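Local atomic coordinates of Agap007691-pb (PDB entry 5C98), a protein that belongs to the serpin family and may accordingly act as an inhibitor of serine-type endopeptidases, although its function is not established. Residues Met52-Ala57 against Glu73-Ala78; Gly58-Glu63 against Ile304-Val309. All blocks are in the same frame, centred on the assembly; numbering follows the deposited sequence.

Contact 1 of 2, residues Met52-Ala57 against Glu73-Ala78; sequences MFYPLA and EDVHAA
Tyr54 reaches across to the start of helix 75-89, meeting Val75 and Ala78 with the CD2 and CE2 atoms of its ring. Its CG is anti to the backbone N (chi1 178°), which carries the ring out of the 3-10 turn 54-56 and into the angle between Val75 and Ala78. The CD2-CE2 side of the ring does the touching: CE2 of Tyr54 lies 3.6 Å from CB of Ala78, and the same CE2 is 3.9 Å from CG2 of Val75. Both methyls come at the ring obliquely. Further out, the phenol oxygen passes the backbone of Glu73, with OH of Tyr54 3.7 Å from CA of Glu73. That oxygen is hydrogen-bonded to the carbonyl of Pro72 and to the side-chain amide of Gln66, so the ring is held at its far end as well as along its flank.

Val75 divides its two methyls between neighbouring residues. While CG2 faces the tyrosine, CG1 turns to the proline ring, and CG1 of Val75 is 3.6 Å from CB of Pro55. In the serpin fold this places the turn after helix 43-51 against the first turn of helix 75-89, with helix 59-69 lying between them in sequence; Pro55 also touches Leu116 of helix 111-119. No hydrogen bond runs directly between residues 52-57 and 73-78, and their meeting surface is apolar. The helix start is capped from within: Asp74, the N-cap residue, accepts from Ala77, N to OD1 3.2 Å, the N-H approaching from above the carboxylate plane. Asp74 O also receives the amide of Ala78, whose methyl meets the tyrosine.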
loop_
_atom_site.group_PDB
_atom_site.type_symbol
_atom_site.label_atom_id
_atom_site.label_comp_id
_atom_site.label_asym_id
_atom_site.label_seq_id
_atom_site.Cartn_x
_atom_site.Cartn_y
_atom_site.Cartn_z
ATOM N N MET A 52 11.314 -10.494 -5.457
ATOM C CA MET A 52 12.185 -11.513 -4.865
ATOM C C MET A 52 12.130 -12.802 -5.664
ATOM O O MET A 52 13.093 -13.568 -5.667
ATOM C CB MET A 52 11.786 -11.788 -3.409
ATOM C CG MET A 52 11.837 -10.581 -2.505
ATOM S SD MET A 52 11.706 -11.006 -0.759
ATOM C CE MET A 52 10.013 -11.606 -0.702
ATOM N N PHE A 53 11.012 -13.068 -6.336
ATOM C CA PHE A 53 10.902 -14.288 -7.124
ATOM C C PHE A 53 11.461 -14.146 -8.534
ATOM O O PHE A 53 11.588 -15.149 -9.236
ATOM C CB PHE A 53 9.429 -14.701 -7.171
ATOM C CG PHE A 53 8.892 -15.062 -5.833
ATOM C CD1 PHE A 53 9.007 -16.354 -5.373
ATOM C CD2 PHE A 53 8.353 -14.095 -4.989
ATOM C CE1 PHE A 53 8.538 -16.703 -4.118
ATOM C CE2 PHE A 53 7.896 -14.440 -3.717
ATOM C CZ PHE A 53 7.991 -15.745 -3.293
ATOM N N TYR A 54 11.796 -12.933 -8.976
ATOM C CA TYR A 54 12.291 -12.750 -10.337
ATOM C C TYR A 54 13.497 -13.603 -10.666
ATOM O O TYR A 54 13.522 -14.181 -11.760
ATOM C CB TYR A 54 12.604 -11.267 -10.522
ATOM C CG TYR A 54 13.175 -10.824 -11.847
ATOM C CD1 TYR A 54 12.417 -10.917 -13.010
ATOM C CD2 TYR A 54 14.408 -10.208 -11.913
ATOM C CE1 TYR A 54 12.897 -10.460 -14.197
ATOM C CE2 TYR A 54 14.908 -9.753 -13.099
ATOM C CZ TYR A 54 14.145 -9.870 -14.242
ATOM O OH TYR A 54 14.619 -9.401 -15.445
ATOM N N PRO A 55 14.495 -13.745 -9.793
ATOM C CA PRO A 55 15.638 -14.607 -10.140
ATOM C C PRO A 55 15.277 -16.077 -10.280
ATOM O O PRO A 55 16.064 -16.831 -10.867
ATOM C CB PRO A 55 16.619 -14.379 -8.979
ATOM C CG PRO A 55 16.135 -13.157 -8.286
ATOM C CD PRO A 55 14.682 -13.094 -8.488
ATOM N N LEU A 56 14.136 -16.502 -9.751
ATOM C CA LEU A 56 13.700 -17.893 -9.770
ATOM C C LEU A 56 12.745 -18.180 -10.905
ATOM O O LEU A 56 12.292 -19.311 -11.060
ATOM C CB LEU A 56 12.993 -18.216 -8.445
ATOM C CG LEU A 56 13.827 -17.854 -7.214
ATOM C CD1 LEU A 56 13.267 -18.492 -5.975
ATOM C CD2 LEU A 56 15.280 -18.261 -7.385
ATOM N N ALA A 57 12.429 -17.178 -11.704
ATOM C CA ALA A 57 11.329 -17.250 -12.642
ATOM C C ALA A 57 11.824 -17.646 -14.019
ATOM O O ALA A 57 12.919 -17.271 -14.440
ATOM C CB ALA A 57 10.638 -15.882 -12.724
ATOM N N GLU A 73 17.103 -6.624 -16.927
ATOM C CA GLU A 73 17.371 -7.930 -17.518
ATOM C C GLU A 73 18.562 -8.610 -16.861
ATOM O O GLU A 73 18.674 -9.838 -16.901
ATOM C CB GLU A 73 17.624 -7.789 -19.011
ATOM C CG GLU A 73 16.375 -7.463 -19.789
ATOM C CD GLU A 73 16.574 -7.666 -21.284
ATOM O OE1 GLU A 73 17.457 -6.999 -21.865
ATOM O OE2 GLU A 73 15.863 -8.512 -21.872
ATOM N N ASP A 74 19.480 -7.829 -16.298
ATOM C CA ASP A 74 20.605 -8.350 -15.525
ATOM C C ASP A 74 20.019 -8.743 -14.176
ATOM O O ASP A 74 19.734 -7.881 -13.348
ATOM C CB ASP A 74 21.626 -7.234 -15.371
ATOM C CG ASP A 74 22.785 -7.591 -14.495
ATOM O OD1 ASP A 74 22.777 -8.652 -13.864
ATOM O OD2 ASP A 74 23.743 -6.772 -14.461
ATOM N N VAL A 75 19.830 -10.048 -13.964
ATOM C CA VAL A 75 19.165 -10.530 -12.757
ATOM C C VAL A 75 19.984 -10.195 -11.521
ATOM O O VAL A 75 19.423 -9.863 -10.465
ATOM C CB VAL A 75 18.881 -12.037 -12.873
ATOM C CG1 VAL A 75 18.439 -12.608 -11.547
ATOM C CG2 VAL A 75 17.801 -12.266 -13.914
ATOM N N HIS A 76 21.313 -10.252 -11.630
ATOM C CA HIS A 76 22.161 -9.879 -10.504
ATOM C C HIS A 76 21.913 -8.431 -10.092
ATOM O O HIS A 76 21.778 -8.126 -8.901
ATOM C CB HIS A 76 23.619 -10.132 -10.885
ATOM C CG HIS A 76 24.608 -9.702 -9.848
ATOM N ND1 HIS A 76 25.280 -8.500 -9.915
ATOM C CD2 HIS A 76 25.046 -10.318 -8.724
ATOM C CE1 HIS A 76 26.085 -8.391 -8.872
ATOM N NE2 HIS A 76 25.963 -9.481 -8.135
ATOM N N ALA A 77 21.784 -7.535 -11.071
ATOM C CA ALA A 77 21.483 -6.138 -10.782
ATOM C C ALA A 77 20.077 -5.974 -10.212
ATOM O O ALA A 77 19.847 -5.109 -9.360
ATOM C CB ALA A 77 21.628 -5.302 -12.049
ATOM N N ALA A 78 19.114 -6.771 -10.681
ATOM C CA ALA A 78 17.758 -6.705 -10.142
ATOM C C ALA A 78 17.734 -7.089 -8.672
ATOM O O ALA A 78 17.001 -6.483 -7.877
ATOM C CB ALA A 78 16.849 -7.622 -10.951
#

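Contact 2 of 2, residues Gly58-Glu63 against Ile304-Val309; sequences GAAVQE and IDDLHV
With chi1 at -144°, an unusual value that leaves it well short of fully anti, Asp306 swings its carboxylate over the first turn of helix 59-69. Val61 has CG1 anti to its own N (chi1 167°), and this leaves CG2 facing the aspartate, 3.7 Å from CB of Asp306. The valine and aspartate side chains run alongside each other, pointing opposite ways. The carboxylate takes the amide of Val61, N to OD2 3.0 Å, in a fairly straight bond (162°) nearly in line with the C-O bond. Its other oxygen reaches the helix through a water that donates to Asp306 OD1 and accepts from Ala60 N. In the serpin fold, then, a side chain from the loop between helix 300-303 and strand 320-328 engages the amino end of a helix distant in sequence, where the helix dipole would probably favour a negative charge. Gly58, the N-cap residue, gives its amide to the backbone of the same aspartate, N to O of Asp306 2.9 Å, and that carbonyl also accepts from Arg315. At the outer margin CD1 of Ile304 lies 4.1 Å from CB of Ala60, whereas Leu307 meets Val61 on the buried side.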
loop_
_atom_site.group_PDB
_atom_site.type_symbol
_atom_site.label_atom_id
_atom_site.label_comp_id
_atom_site.label_asym_id
_atom_site.label_seq_id
_atom_site.Cartn_x
_atom_site.Cartn_y
_atom_site.Cartn_z
ATOM N N GLY A 58 10.982 -18.387 -14.743
ATOM C CA GLY A 58 11.255 -18.724 -16.118
ATOM C C GLY A 58 10.992 -17.546 -17.035
ATOM O O GLY A 58 10.657 -16.442 -16.607
ATOM N N ALA A 59 11.136 -17.802 -18.331
ATOM C CA ALA A 59 11.123 -16.721 -19.307
ATOM C C ALA A 59 9.813 -15.950 -19.299
ATOM O O ALA A 59 9.816 -14.717 -19.428
ATOM C CB ALA A 59 11.351 -17.305 -20.689
ATOM N N ALA A 60 8.676 -16.652 -19.201
ATOM C CA ALA A 60 7.378 -15.980 -19.276
ATOM C C ALA A 60 7.196 -14.990 -18.134
ATOM O O ALA A 60 6.737 -13.856 -18.349
ATOM C CB ALA A 60 6.234 -16.995 -19.274
ATOM N N VAL A 61 7.507 -15.404 -16.909
ATOM C CA VAL A 61 7.319 -14.516 -15.764
ATOM C C VAL A 61 8.398 -13.443 -15.716
ATOM O O VAL A 61 8.131 -12.304 -15.318
ATOM C CB VAL A 61 7.210 -15.316 -14.447
ATOM C CG1 VAL A 61 7.338 -14.414 -13.202
ATOM C CG2 VAL A 61 5.891 -16.048 -14.421
ATOM N N GLN A 62 9.638 -13.766 -16.078
ATOM C CA GLN A 62 10.634 -12.704 -16.137
ATOM C C GLN A 62 10.204 -11.595 -17.091
ATOM O O GLN A 62 10.377 -10.414 -16.782
ATOM C CB GLN A 62 12.012 -13.254 -16.494
ATOM C CG GLN A 62 12.639 -13.979 -15.337
ATOM C CD GLN A 62 14.093 -14.296 -15.536
ATOM O OE1 GLN A 62 14.570 -14.433 -16.661
ATOM N NE2 GLN A 62 14.823 -14.451 -14.410
ATOM N N GLU A 63 9.622 -11.950 -18.247
ATOM C CA GLU A 63 9.125 -10.938 -19.169
ATOM C C GLU A 63 8.029 -10.113 -18.517
ATOM O O GLU A 63 8.048 -8.881 -18.577
ATOM C CB GLU A 63 8.618 -11.609 -20.441
ATOM C CG GLU A 63 8.154 -10.636 -21.509
ATOM C CD GLU A 63 7.664 -11.360 -22.748
ATOM O OE1 GLU A 63 6.480 -11.753 -22.769
ATOM O OE2 GLU A 63 8.470 -11.554 -23.672
ATOM N N ILE A 304 0.930 -19.508 -14.597
ATOM C CA ILE A 304 1.890 -20.380 -15.255
ATOM C C ILE A 304 2.823 -20.899 -14.174
ATOM O O ILE A 304 3.269 -20.134 -13.310
ATOM C CB ILE A 304 2.690 -19.601 -16.321
ATOM C CG1 ILE A 304 1.739 -19.084 -17.405
ATOM C CG2 ILE A 304 3.782 -20.476 -16.938
ATOM C CD1 ILE A 304 2.342 -18.031 -18.315
ATOM N N ASP A 305 3.135 -22.192 -14.233
ATOM C CA ASP A 305 4.052 -22.791 -13.261
ATOM C C ASP A 305 5.471 -22.479 -13.703
ATOM O O ASP A 305 6.060 -23.180 -14.524
ATOM C CB ASP A 305 3.802 -24.286 -13.135
ATOM C CG ASP A 305 2.432 -24.582 -12.556
ATOM O OD1 ASP A 305 2.178 -24.165 -11.411
ATOM O OD2 ASP A 305 1.604 -25.215 -13.248
ATOM N N ASP A 306 6.030 -21.396 -13.144
ATOM C CA ASP A 306 7.255 -20.831 -13.670
ATOM C C ASP A 306 8.319 -20.510 -12.628
ATOM O O ASP A 306 9.420 -20.122 -13.021
ATOM C CB ASP A 306 6.943 -19.562 -14.489
ATOM C CG ASP A 306 7.857 -19.386 -15.707
ATOM O OD1 ASP A 306 8.262 -20.390 -16.344
ATOM O OD2 ASP A 306 8.170 -18.217 -16.039
ATOM N N LEU A 307 8.070 -20.710 -11.337
ATOM C CA LEU A 307 9.046 -20.365 -10.296
ATOM C C LEU A 307 9.778 -21.591 -9.779
ATOM O O LEU A 307 9.154 -22.589 -9.390
ATOM C CB LEU A 307 8.371 -19.684 -9.110
ATOM C CG LEU A 307 7.518 -18.470 -9.465
ATOM C CD1 LEU A 307 6.897 -17.812 -8.235
ATOM C CD2 LEU A 307 8.337 -17.461 -10.249
ATOM N N HIS A 308 11.098 -21.495 -9.741
ATOM C CA HIS A 308 11.942 -22.580 -9.244
ATOM C C HIS A 308 12.182 -22.364 -7.759
ATOM O O HIS A 308 13.081 -21.638 -7.353
ATOM C CB HIS A 308 13.256 -22.636 -10.003
ATOM C CG HIS A 308 14.127 -23.776 -9.601
ATOM N ND1 HIS A 308 15.493 -23.751 -9.754
ATOM C CD2 HIS A 308 13.830 -24.977 -9.051
ATOM C CE1 HIS A 308 16.003 -24.883 -9.308
ATOM N NE2 HIS A 308 15.014 -25.644 -8.877
ATOM N N VAL A 309 11.344 -22.998 -6.942
ATOM C CA VAL A 309 11.404 -22.874 -5.495
ATOM C C VAL A 309 11.872 -24.163 -4.840
ATOM O O VAL A 309 12.636 -24.125 -3.872
ATOM C CB VAL A 309 10.022 -22.483 -4.962
ATOM C CG1 VAL A 309 9.974 -22.528 -3.430
ATOM C CG2 VAL A 309 9.640 -21.127 -5.508
HETATM O O HOH W 1 8.492 -19.624 -19.096
#

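The two contacts are consecutive in the chain on one side: residues 52-57 run straight into 58-63, and their centres lie 11 Å apart. Both are partly buried and far from the centre of the molecule, and each involves the start of a helix. The chemistry differs. Contact 1 is apolar and leaves the cap of helix 75-89 to its own aspartate, whereas contact 2 brings in a carboxylate from some 245 residues further along the chain and is largely polar. Gln62 bridges them, its NE2 bonded to Tyr54 O and packed on Val75. A second tie is the probable backbone bond from His308 N to Leu56 O, joining loop 304-309 to the turn at contact 1.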